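Local coordinates for protein ribose-5-phosphate isomerase RpiB (Thermotoga maritima, PDB 1O1X) that probably catalyses the interconversion of ribose 5-phosphate and ribulose 5-phosphate, at residues V117-G120 with R121-A125; N32-G36 with K37-V41. All coordinates share one frame; numbering follows the deposited sequence.

Contact 1 of 2, residues V117-G120 with R121-A125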
loop_
_atom_site.group_PDB
_atom_site.type_symbol
_atom_site.label_atom_id
_atom_site.label_comp_id
_atom_site.label_asym_id
_atom_site.label_seq_id
_atom_site.Cartn_x
_atom_site.Cartn_y
_atom_site.Cartn_z
ATOM N N VAL A 117 -6.290 7.656 -11.774
ATOM C CA VAL A 117 -5.484 8.627 -11.081
ATOM C C VAL A 117 -4.342 7.897 -10.374
ATOM O O VAL A 117 -4.567 6.914 -9.635
ATOM C CB VAL A 117 -6.339 9.451 -10.048
ATOM C CG1 VAL A 117 -5.461 10.425 -9.273
ATOM C CG2 VAL A 117 -7.509 10.157 -10.730
ATOM N N LEU A 118 -3.144 8.423 -10.548
ATOM C CA LEU A 118 -1.945 7.862 -9.981
ATOM C C LEU A 118 -1.200 8.874 -9.122
ATOM O O LEU A 118 -1.119 10.038 -9.457
ATOM C CB LEU A 118 -0.987 7.407 -11.088
ATOM C CG LEU A 118 -1.489 6.355 -12.051
ATOM C CD1 LEU A 118 -0.553 6.231 -13.247
ATOM C CD2 LEU A 118 -1.628 5.033 -11.339
ATOM N N PRO A 119 -0.636 8.405 -8.021
ATOM C CA PRO A 119 0.205 9.234 -7.167
ATOM C C PRO A 119 1.689 9.271 -7.578
ATOM O O PRO A 119 2.483 8.352 -7.252
ATOM C CB PRO A 119 0.070 8.571 -5.830
ATOM C CG PRO A 119 -0.095 7.164 -6.138
ATOM C CD PRO A 119 -0.800 7.060 -7.473
ATOM N N GLY A 120 2.076 10.382 -8.179
ATOM C CA GLY A 120 3.390 10.558 -8.783
ATOM C C GLY A 120 4.569 10.543 -7.874
ATOM O O GLY A 120 5.655 10.284 -8.318
ATOM N N ARG A 121 4.392 10.826 -6.592
ATOM C CA ARG A 121 5.478 10.736 -5.624
ATOM C C ARG A 121 5.452 9.506 -4.744
ATOM O O ARG A 121 6.366 9.322 -3.949
ATOM C CB ARG A 121 5.431 11.934 -4.684
ATOM C CG ARG A 121 5.523 13.250 -5.350
ATOM C CD ARG A 121 6.747 13.466 -6.150
ATOM N NE ARG A 121 7.150 14.857 -6.006
ATOM C CZ ARG A 121 8.180 15.388 -6.614
ATOM N NH1 ARG A 121 8.944 14.641 -7.427
ATOM N NH2 ARG A 121 8.452 16.679 -6.404
ATOM N N LEU A 122 4.384 8.723 -4.809
ATOM C CA LEU A 122 4.174 7.634 -3.892
ATOM C C LEU A 122 4.521 6.267 -4.502
ATOM O O LEU A 122 5.000 5.401 -3.783
ATOM C CB LEU A 122 2.747 7.600 -3.389
ATOM C CG LEU A 122 2.222 8.820 -2.626
ATOM C CD1 LEU A 122 0.820 8.494 -2.171
ATOM C CD2 LEU A 122 3.084 9.250 -1.487
ATOM N N ILE A 123 4.252 6.063 -5.796
ATOM C CA ILE A 123 4.502 4.780 -6.418
ATOM C C ILE A 123 5.651 4.817 -7.413
ATOM O O ILE A 123 5.993 5.841 -7.993
ATOM C CB ILE A 123 3.255 4.146 -7.109
ATOM C CG1 ILE A 123 2.753 5.008 -8.261
ATOM C CG2 ILE A 123 2.162 3.817 -6.073
ATOM C CD1 ILE A 123 1.655 4.227 -9.088
ATOM N N GLY A 124 6.199 3.637 -7.616
ATOM C CA GLY A 124 7.234 3.398 -8.593
ATOM C C GLY A 124 6.650 3.259 -9.972
ATOM O O GLY A 124 5.507 2.868 -10.159
ATOM N N ALA A 125 7.462 3.572 -10.947
ATOM C CA ALA A 125 7.080 3.506 -12.322
ATOM C C ALA A 125 6.634 2.124 -12.760
ATOM O O ALA A 125 5.615 1.994 -13.431
ATOM C CB ALA A 125 8.220 3.972 -13.141
HETATM O O HOH W 1 7.281 8.070 -8.867
#

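Contact 2 of 2, residues N32-G36 with K37-V41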
loop_
_atom_site.group_PDB
_atom_site.type_symbol
_atom_site.label_atom_id
_atom_site.label_comp_id
_atom_site.label_asym_id
_atom_site.label_seq_id
_atom_site.Cartn_x
_atom_site.Cartn_y
_atom_site.Cartn_z
ATOM N N ASN A 32 5.510 7.600 -22.090
ATOM C CA ASN A 32 6.459 6.886 -22.937
ATOM C C ASN A 32 6.224 5.390 -22.968
ATOM O O ASN A 32 6.423 4.755 -23.971
ATOM C CB ASN A 32 7.862 7.212 -22.497
ATOM C CG ASN A 32 8.233 8.662 -22.771
ATOM O OD1 ASN A 32 7.608 9.333 -23.591
ATOM N ND2 ASN A 32 9.235 9.163 -22.048
ATOM N N TYR A 33 5.763 4.836 -21.871
ATOM C CA TYR A 33 5.394 3.428 -21.795
ATOM C C TYR A 33 4.259 3.130 -22.759
ATOM O O TYR A 33 4.333 2.178 -23.553
ATOM C CB TYR A 33 5.029 3.041 -20.361
ATOM C CG TYR A 33 4.516 1.625 -20.191
ATOM C CD1 TYR A 33 5.374 0.541 -20.311
ATOM C CD2 TYR A 33 3.171 1.375 -19.893
ATOM C CE1 TYR A 33 4.916 -0.762 -20.146
ATOM C CE2 TYR A 33 2.694 0.063 -19.730
ATOM C CZ TYR A 33 3.583 -0.987 -19.854
ATOM O OH TYR A 33 3.181 -2.277 -19.700
ATOM N N LEU A 34 3.239 3.979 -22.736
ATOM C CA LEU A 34 2.105 3.846 -23.633
ATOM C C LEU A 34 2.503 4.019 -25.086
ATOM O O LEU A 34 2.099 3.210 -25.950
ATOM C CB LEU A 34 0.991 4.837 -23.245
ATOM C CG LEU A 34 0.388 4.521 -21.877
ATOM C CD1 LEU A 34 -0.492 5.664 -21.437
ATOM C CD2 LEU A 34 -0.406 3.209 -21.894
ATOM N N LEU A 35 3.277 5.066 -25.367
ATOM C CA LEU A 35 3.750 5.322 -26.723
ATOM C C LEU A 35 4.535 4.127 -27.280
ATOM O O LEU A 35 4.411 3.784 -28.449
ATOM C CB LEU A 35 4.581 6.612 -26.797
ATOM C CG LEU A 35 3.846 7.926 -26.573
ATOM C CD1 LEU A 35 4.820 9.106 -26.563
ATOM C CD2 LEU A 35 2.777 8.182 -27.645
ATOM N N GLY A 36 5.334 3.492 -26.437
ATOM C CA GLY A 36 6.108 2.313 -26.807
ATOM C C GLY A 36 5.259 1.094 -27.155
ATOM O O GLY A 36 5.702 0.203 -27.811
ATOM N N LYS A 37 4.020 1.057 -26.736
ATOM C CA LYS A 37 3.100 0.001 -27.132
ATOM C C LYS A 37 2.240 0.398 -28.363
ATOM O O LYS A 37 1.343 -0.349 -28.756
ATOM C CB LYS A 37 2.195 -0.323 -25.934
ATOM C CG LYS A 37 2.888 -1.094 -24.814
ATOM C CD LYS A 37 2.055 -1.078 -23.567
ATOM C CE LYS A 37 2.161 -2.441 -22.814
ATOM N NZ LYS A 37 3.578 -3.058 -22.786
ATOM N N GLY A 38 2.469 1.581 -28.921
ATOM C CA GLY A 38 1.700 2.090 -30.039
ATOM C C GLY A 38 0.331 2.629 -29.661
ATOM O O GLY A 38 -0.546 2.748 -30.520
ATOM N N ILE A 39 0.129 2.924 -28.372
ATOM C CA ILE A 39 -1.122 3.520 -27.884
ATOM C C ILE A 39 -1.063 5.039 -28.156
ATOM O O ILE A 39 -0.027 5.673 -27.943
ATOM C CB ILE A 39 -1.334 3.167 -26.432
ATOM C CG1 ILE A 39 -1.682 1.667 -26.342
ATOM C CG2 ILE A 39 -2.408 4.057 -25.778
ATOM C CD1 ILE A 39 -1.658 1.122 -24.957
ATOM N N GLU A 40 -2.152 5.572 -28.712
ATOM C CA GLU A 40 -2.279 6.984 -28.996
ATOM C C GLU A 40 -2.432 7.754 -27.676
ATOM O O GLU A 40 -3.326 7.479 -26.893
ATOM C CB GLU A 40 -3.473 7.229 -29.920
ATOM C CG GLU A 40 -3.614 8.679 -30.373
ATOM C CD GLU A 40 -4.856 8.978 -31.184
ATOM O OE1 GLU A 40 -5.673 8.022 -31.460
ATOM O OE2 GLU A 40 -5.025 10.206 -31.499
ATOM N N VAL A 41 -1.528 8.702 -27.417
ATOM C CA VAL A 41 -1.562 9.488 -26.192
ATOM C C VAL A 41 -1.577 10.972 -26.515
ATOM O O VAL A 41 -0.765 11.435 -27.317
ATOM C CB VAL A 41 -0.343 9.201 -25.274
ATOM C CG1 VAL A 41 -0.456 10.003 -23.992
ATOM C CG2 VAL A 41 -0.220 7.732 -24.933
#

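Contact 1 of 2, residues V117-G120 with R121-A125
Ile123 reaches back over Pro119 as the chain turns between strand 115-117 and helix 125-137. Its CB carries CG1 into the position between the backbone N and the carbonyl carbon (chi1 63°), which brings Ile123 CG1 to 3.5 Å from Pro119 O. At the end of that branch Ile123 CD1 stands 4.1 Å from Leu118 CD2 and is equally near the proline CD, while the other branch lays Ile123 CG2 4.0 Å from Pro119 CG. The proline ring is thus flanked along CG and CD by isoleucine, and at CB by Leu122, whose CD1 comes within 3.7 Å of Pro119 CB. In each of these pairs the side chains run roughly perpendicular to one another.

Pro119-Leu122 form a type I beta turn, closed by Leu122 N, which reaches Pro119 O at 3.1 Å from well above the carbonyl plane. Ile123 N is a further donor to that oxygen at 3.2 Å, almost in line with the C=O bond and with the straighter N-H approach (164°); the chain then runs to Gly124, the helix N-cap. A water adds a link, donating to both Gly120 O and Ile123 O. The side chain of Arg121, predicted to bind D-ribulose 5-phosphate, leads away from Pro119-Gly120 and packs on Ala22 and on Glu126 of a second subunit; its backbone is bonded to Gly78 of the same predicted site. Leu122 packs on Trp130 of the second subunit and Met103 of the third. Apolar packing on the proline ring and a carbonyl with two donors thus adjoin a basic side chain probably suited to an anionic sugar phosphate.

Contact 2 of 2, residues N32-G36 with K37-V41
The Tyr33 ring carries the aliphatic part of Lys37 over one face: Lys37 CD sits 4.3 Å from the ring centroid, displaced toward the rim, in a CH-pi contact. With CG anti to the backbone N (chi1 175°), the tyrosine brings its ring to the lysine chain, which crosses it obliquely. The lysine chain bends in its outer half, bringing Lys37 NZ to 3.2 Å from Tyr33 OH, a weak bond, the main partner of the phenol being Asp133 of helix 125-137; the ring stacks with Phe129.

Beyond the ring, the backbone closes helix 24-36 with a Schellman motif. Its two bonds run from Ile39 N to Leu34 O at 3.1 Å and from Gly38 N to Leu35 O at 3.0 Å, and the positive phi of Gly38 (77°) reverses the chain's course. Lys37 N adds a second donor on Leu34 O, also at 3.0 Å, from the opposite face of the carbonyl plane to Ile39 N. Leu34 O and Leu35 O are thus engaged by the residues that follow.

Once reversed, the chain lays its apolar side chains against the helix. Leu34 CD2 meets Ile39 CD1, their side chains at a slant, while Leu34 CB lies 3.6 Å from Val41 CG2, the closest apolar approach here. From the more exposed side, Leu35 brings its CD2 tip to 4.0 Å from Val41 CB, meeting it roughly at a right angle.

This is the return turn of a beta-alpha-beta unit made by strand 14-18, helix 24-36 and strand 40-43. Ile39 and Val41 rest on Ile15 and Ile17 of the adjacent parallel strand, Glu40 forms a salt bridge with Lys14, and Leu34 packs against Val132 and Leu136 of helix 125-137.

Overall arrangement
Contact 2 precedes contact 1 along the chain, and their centres lie about 18 Å apart, with nearest atoms about 7 Å apart and no direct touch. Both are connections around one five-stranded parallel sheet: contact 2 joins helix 24-36 to strand 40-43, at one edge of the sheet within the chain, whereas contact 1 leads from strand 115-117 into helix 125-137. The two helices tie them together, since Ile123 touches Leu26 of helix 24-36 and Tyr33 and Leu34 meet helix 125-137. Contact 1 belongs to the predicted substrate pocket and to the subunit interface; contact 2 lies away from the annotated sites and is untouched by other chains of the four-chain assembly.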